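Local coordinates for spindle assembly checkpoint serine/threonine-protein kinase BUB1 (PDB 3ESL) that takes part in mitotic spindle checkpoint signalling, delaying anaphase until chromosomes are bioriented on the spindle, and phosphorylates BUB3 and itself, at residues L80-I84 and L116-E120; Q129-E133 and M166-E170. All coordinates share one frame; numbering follows the deposited sequence.

Contact 1: L80-I84 and L116-E120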
loop_
_atom_site.group_PDB
_atom_site.type_symbol
_atom_site.label_atom_id
_atom_site.label_comp_id
_atom_site.label_asym_id
_atom_site.label_seq_id
_atom_site.Cartn_x
_atom_site.Cartn_y
_atom_site.Cartn_z
ATOM N N LEU A 80 -2.324 -4.023 4.663
ATOM C CA LEU A 80 -1.969 -2.622 4.399
ATOM C C LEU A 80 -0.505 -2.490 3.981
ATOM O O LEU A 80 -0.187 -1.774 3.036
ATOM C CB LEU A 80 -2.272 -1.745 5.614
ATOM C CG LEU A 80 -1.872 -0.276 5.409
ATOM C CD1 LEU A 80 -2.551 0.315 4.166
ATOM C CD2 LEU A 80 -2.181 0.555 6.668
ATOM N N LYS A 81 0.389 -3.185 4.678
ATOM C CA LYS A 81 1.809 -3.052 4.389
ATOM C C LYS A 81 2.152 -3.522 2.980
ATOM O O LYS A 81 3.034 -2.959 2.350
ATOM C CB LYS A 81 2.657 -3.745 5.450
ATOM C CG LYS A 81 2.683 -2.988 6.783
ATOM C CD LYS A 81 3.595 -3.713 7.780
ATOM C CE LYS A 81 3.266 -3.334 9.214
ATOM N NZ LYS A 81 3.742 -1.965 9.574
ATOM N N ILE A 82 1.445 -4.537 2.486
ATOM C CA ILE A 82 1.672 -5.014 1.118
ATOM C C ILE A 82 1.330 -3.915 0.112
ATOM O O ILE A 82 2.106 -3.673 -0.811
ATOM C CB ILE A 82 0.914 -6.327 0.812
ATOM C CG1 ILE A 82 1.290 -7.390 1.847
ATOM C CG2 ILE A 82 1.248 -6.832 -0.609
ATOM C CD1 ILE A 82 0.362 -8.578 1.868
ATOM N N TRP A 83 0.196 -3.230 0.315
ATOM C CA TRP A 83 -0.169 -2.097 -0.540
ATOM C C TRP A 83 0.932 -1.041 -0.528
ATOM O O TRP A 83 1.347 -0.579 -1.582
ATOM C CB TRP A 83 -1.472 -1.434 -0.106
ATOM C CG TRP A 83 -2.686 -2.253 -0.413
ATOM C CD1 TRP A 83 -3.289 -3.142 0.407
ATOM C CD2 TRP A 83 -3.439 -2.249 -1.634
ATOM N NE1 TRP A 83 -4.380 -3.705 -0.214
ATOM C CE2 TRP A 83 -4.500 -3.170 -1.468
ATOM C CE3 TRP A 83 -3.322 -1.552 -2.849
ATOM C CZ2 TRP A 83 -5.439 -3.426 -2.473
ATOM C CZ3 TRP A 83 -4.268 -1.801 -3.861
ATOM C CH2 TRP A 83 -5.307 -2.732 -3.660
ATOM N N ILE A 84 1.406 -0.674 0.656
ATOM C CA ILE A 84 2.412 0.393 0.756
ATOM C C ILE A 84 3.774 -0.046 0.189
ATOM O O ILE A 84 4.463 0.756 -0.449
ATOM C CB ILE A 84 2.490 0.983 2.190
ATOM C CG1 ILE A 84 1.129 1.570 2.571
ATOM C CG2 ILE A 84 3.588 2.061 2.293
ATOM C CD1 ILE A 84 0.968 1.879 4.035
ATOM N N LEU A 116 -1.115 4.130 9.829
ATOM C CA LEU A 116 -0.133 3.990 8.771
ATOM C C LEU A 116 -0.671 4.449 7.420
ATOM O O LEU A 116 0.065 5.053 6.635
ATOM C CB LEU A 116 0.354 2.538 8.694
ATOM C CG LEU A 116 1.461 2.273 7.661
ATOM C CD1 LEU A 116 2.715 3.059 7.980
ATOM C CD2 LEU A 116 1.739 0.789 7.571
ATOM N N PHE A 117 -1.949 4.171 7.159
ATOM C CA PHE A 117 -2.546 4.543 5.878
ATOM C C PHE A 117 -2.468 6.059 5.707
ATOM O O PHE A 117 -1.977 6.567 4.688
ATOM C CB PHE A 117 -3.997 4.068 5.781
ATOM C CG PHE A 117 -4.727 4.606 4.573
ATOM C CD1 PHE A 117 -4.616 3.975 3.340
ATOM C CD2 PHE A 117 -5.505 5.768 4.666
ATOM C CE1 PHE A 117 -5.279 4.490 2.209
ATOM C CE2 PHE A 117 -6.174 6.285 3.543
ATOM C CZ PHE A 117 -6.063 5.638 2.312
ATOM N N TYR A 118 -2.933 6.772 6.725
ATOM C CA TYR A 118 -2.957 8.235 6.659
ATOM C C TYR A 118 -1.565 8.827 6.660
ATOM O O TYR A 118 -1.306 9.802 5.937
ATOM C CB TYR A 118 -3.804 8.789 7.799
ATOM C CG TYR A 118 -5.227 8.321 7.690
ATOM C CD1 TYR A 118 -6.164 9.019 6.924
ATOM C CD2 TYR A 118 -5.641 7.155 8.337
ATOM C CE1 TYR A 118 -7.477 8.559 6.813
ATOM C CE2 TYR A 118 -6.946 6.697 8.231
ATOM C CZ TYR A 118 -7.856 7.399 7.475
ATOM O OH TYR A 118 -9.143 6.936 7.376
ATOM N N GLU A 119 -0.664 8.243 7.451
ATOM C CA GLU A 119 0.742 8.708 7.478
ATOM C C GLU A 119 1.418 8.621 6.107
ATOM O O GLU A 119 2.052 9.579 5.643
ATOM C CB GLU A 119 1.552 7.933 8.523
ATOM C CG GLU A 119 1.098 8.232 9.953
ATOM C CD GLU A 119 1.707 7.299 10.994
ATOM O OE1 GLU A 119 1.970 6.116 10.675
ATOM O OE2 GLU A 119 1.917 7.754 12.145
ATOM N N GLU A 120 1.275 7.466 5.463
ATOM C CA GLU A 120 1.882 7.241 4.155
ATOM C C GLU A 120 1.233 8.060 3.036
ATOM O O GLU A 120 1.939 8.614 2.189
ATOM C CB GLU A 120 1.886 5.742 3.824
ATOM C CG GLU A 120 2.794 4.921 4.760
ATOM C CD GLU A 120 4.284 5.222 4.587
ATOM O OE1 GLU A 120 4.724 5.547 3.461
ATOM O OE2 GLU A 120 5.023 5.124 5.590
#

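Contact 2: Q129-E133 and M166-E170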
loop_
_atom_site.group_PDB
_atom_site.type_symbol
_atom_site.label_atom_id
_atom_site.label_comp_id
_atom_site.label_asym_id
_atom_site.label_seq_id
_atom_site.Cartn_x
_atom_site.Cartn_y
_atom_site.Cartn_z
ATOM N N GLN A 129 4.024 18.257 -2.736
ATOM C CA GLN A 129 3.773 19.659 -2.392
ATOM C C GLN A 129 2.289 20.044 -2.310
ATOM O O GLN A 129 1.924 21.206 -2.496
ATOM C CB GLN A 129 4.566 20.615 -3.315
ATOM C CG GLN A 129 6.001 20.204 -3.549
ATOM C CD GLN A 129 6.260 19.844 -4.989
ATOM O OE1 GLN A 129 6.080 20.676 -5.881
ATOM N NE2 GLN A 129 6.721 18.624 -5.228
ATOM N N PHE A 130 1.424 19.062 -2.039
ATOM C CA PHE A 130 0.060 19.359 -1.649
ATOM C C PHE A 130 0.088 19.513 -0.134
ATOM O O PHE A 130 -0.437 18.677 0.608
ATOM C CB PHE A 130 -0.922 18.250 -2.080
ATOM C CG PHE A 130 -1.152 18.177 -3.572
ATOM C CD1 PHE A 130 -1.949 19.126 -4.221
ATOM C CD2 PHE A 130 -0.575 17.161 -4.327
ATOM C CE1 PHE A 130 -2.165 19.049 -5.609
ATOM C CE2 PHE A 130 -0.784 17.074 -5.702
ATOM C CZ PHE A 130 -1.578 18.015 -6.343
ATOM N N PHE A 131 0.721 20.590 0.328
ATOM C CA PHE A 131 1.096 20.704 1.736
ATOM C C PHE A 131 -0.087 20.703 2.699
ATOM O O PHE A 131 -0.098 19.953 3.685
ATOM C CB PHE A 131 2.016 21.922 1.956
ATOM C CG PHE A 131 3.375 21.771 1.321
ATOM C CD1 PHE A 131 4.267 20.806 1.770
ATOM C CD2 PHE A 131 3.762 22.608 0.271
ATOM C CE1 PHE A 131 5.519 20.655 1.180
ATOM C CE2 PHE A 131 5.013 22.474 -0.321
ATOM C CZ PHE A 131 5.895 21.496 0.129
ATOM N N LEU A 132 -1.094 21.518 2.414
ATOM C CA LEU A 132 -2.212 21.649 3.341
ATOM C C LEU A 132 -3.211 20.488 3.231
ATOM O O LEU A 132 -3.850 20.115 4.216
ATOM C CB LEU A 132 -2.879 23.030 3.225
ATOM C CG LEU A 132 -1.920 24.209 3.498
ATOM C CD1 LEU A 132 -2.573 25.552 3.211
ATOM C CD2 LEU A 132 -1.325 24.173 4.911
ATOM N N GLU A 133 -3.305 19.895 2.042
ATOM C CA GLU A 133 -4.091 18.669 1.868
ATOM C C GLU A 133 -3.493 17.534 2.701
ATOM O O GLU A 133 -4.238 16.747 3.308
ATOM C CB GLU A 133 -4.162 18.261 0.396
ATOM C CG GLU A 133 -4.981 19.216 -0.477
ATOM C CD GLU A 133 -4.145 20.315 -1.132
ATOM O OE1 GLU A 133 -3.054 20.662 -0.626
ATOM O OE2 GLU A 133 -4.594 20.840 -2.175
ATOM N N MET A 166 9.159 25.790 6.243
ATOM C CA MET A 166 8.906 26.265 4.878
ATOM C C MET A 166 8.002 27.515 4.848
ATOM O O MET A 166 7.576 27.950 3.772
ATOM C CB MET A 166 8.278 25.158 4.011
ATOM C CG MET A 166 9.011 23.823 3.984
ATOM S SD MET A 166 8.184 22.625 2.900
ATOM C CE MET A 166 8.735 21.077 3.613
ATOM N N ASN A 167 7.710 28.077 6.022
ATOM C CA ASN A 167 6.888 29.297 6.149
ATOM C C ASN A 167 5.454 29.144 5.614
ATOM O O ASN A 167 4.930 30.052 4.958
ATOM C CB ASN A 167 7.565 30.508 5.464
ATOM C CG ASN A 167 8.992 30.755 5.946
ATOM O OD1 ASN A 167 9.237 30.966 7.135
ATOM N ND2 ASN A 167 9.938 30.756 5.007
ATOM N N ILE A 168 4.821 28.007 5.902
ATOM C CA ILE A 168 3.510 27.685 5.325
ATOM C C ILE A 168 2.366 27.807 6.332
ATOM O O ILE A 168 2.424 27.227 7.418
ATOM C CB ILE A 168 3.501 26.266 4.683
ATOM C CG1 ILE A 168 4.515 26.189 3.539
ATOM C CG2 ILE A 168 2.097 25.893 4.187
ATOM C CD1 ILE A 168 4.800 24.787 3.057
ATOM N N VAL A 169 1.339 28.570 5.951
ATOM C CA VAL A 169 0.084 28.700 6.712
ATOM C C VAL A 169 -1.105 28.934 5.770
ATOM O O VAL A 169 -0.920 29.350 4.624
ATOM C CB VAL A 169 0.132 29.847 7.772
ATOM C CG1 VAL A 169 0.618 29.329 9.124
ATOM C CG2 VAL A 169 0.974 31.036 7.286
ATOM N N GLU A 170 -2.318 28.662 6.255
ATOM C CA GLU A 170 -3.542 28.927 5.485
ATOM C C GLU A 170 -3.936 30.407 5.476
ATOM O O GLU A 170 -3.588 31.161 6.389
ATOM C CB GLU A 170 -4.721 28.085 5.993
ATOM C CG GLU A 170 -4.930 26.776 5.239
ATOM C CD GLU A 170 -6.379 26.545 4.819
ATOM O OE1 GLU A 170 -7.285 26.604 5.681
ATOM O OE2 GLU A 170 -6.612 26.294 3.618
#

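Contact 1: L80-I84 and L116-E120
Within the TPR-containing all-alpha N-terminal domain of BUB1, Leu80 and Ile84 of helix 77-90 pack against Leu116 and Glu120 and beside Phe117 of helix 115-127, the short segments running nearly parallel (16°) with axes 10.9 Å apart. Leu80 holds CG on the far side from its backbone N (chi1 178°), which carries CD2 to within 3.8 Å of Leu116 CB and 3.7 Å of Phe117 N; its CD1 comes to the edge of the Phe117 ring, near the ring plane. One turn on, in one of two modelled conformers, Ile84 CD1 sits 3.7 Å from Leu116 CG and 3.6 Å from Glu120 CG. Glu120 meets Ile84 at a slant, and the bend at chi2 (-68°) turns its carboxylate so that OE1 comes near Ile84 CG2. Leu80, Ile84 and Phe117 are buried, and Leu80 also packs on Met105 of helix 95-108, whereas Lys81 lies at the exposed margin, its NZ 4.0 Å from Leu116 CD2. Cutting Leu116 back to an alanine would probably open a gap beside Leu80 CD2 and Ile84 CD1 and take an apolar neighbour from the Lys81 chain. Carried almost wholly by aliphatic carbons, with no polar bond between the segments, the contact depends on shape and burial.

Contact 2: Q129-E133 and M166-E170
The Phe131 ring is covered on both faces: Ile168 CD1 lies over one face and Gln129 CA over the opposite one, both offset toward the rim, with Gln129 CA 3.7 Å above the plane of the Phe131 ring. The Ile168 approach meets the criteria of a CH-pi contact, with CD1 3.9 Å from the Phe131 ring centroid and 22° off the normal. Met166 SD stands on the same side of the ring as Ile168 but comes in obliquely, 37° off the normal and 4.3 Å from the Phe131 centroid. This Met-aromatic contact is shifted toward the CE1-CZ bond, with SD 3.7 Å from Phe131 CE1 and nearly as close to CZ. The extended Met166 chain comes in roughly perpendicular to the Phe131 side chain to deliver the sulfur there.

Both backbones have just left a helix. Gln129 and Asn167, each with positive phi, are the C-prime residues of Schellman motifs, and Phe130 then serves as N-cap of helix 131-143. The turn at Asn167 closes helix 149-165 and sends the chain on as an extended loop, whose Ile168 is directed at the first turn of helix 131-143. Leu163 of helix 149-165 touches both Phe131 and Ile168, while the backbone O of Phe131 is hydrogen-bonded to Tyr159 OH.

Ile168 divides its branches between two partners. With CG1 anti to the carbonyl carbon (chi1 -62°), CD1 reaches the Phe131 ring, and CG2 lies 3.9 Å from Leu132 CD2, the two side chains running antiparallel alongside one another. Leu132 CD1 lies by Glu170 CG, but the 3.3 Å between the two is doubtful because Glu170 is poorly ordered. Leu132 also packs on Ser178 and Arg181 of helix 177-186.

How the contacts relate
Following the chain from the N terminus, contact 1 opens on helix 77-90 and closes on helix 115-127, enclosing 31 residues that include helix 95-108. Contact 2 opens only afterwards, at the start of helix 131-143, and closes in the loop after helix 149-165, spanning 32 residues. The two closures are therefore in series, neither nested nor crossing, and the junction between them is short because helices 115-127 and 131-143 are successive. Their centres are 22 Å apart and their nearest atoms about 8 Å, without touching. Contact 1 joins two helices near the centre of the chain; contact 2 fixes a surface loop to a helix start, about 24 Å from that centre.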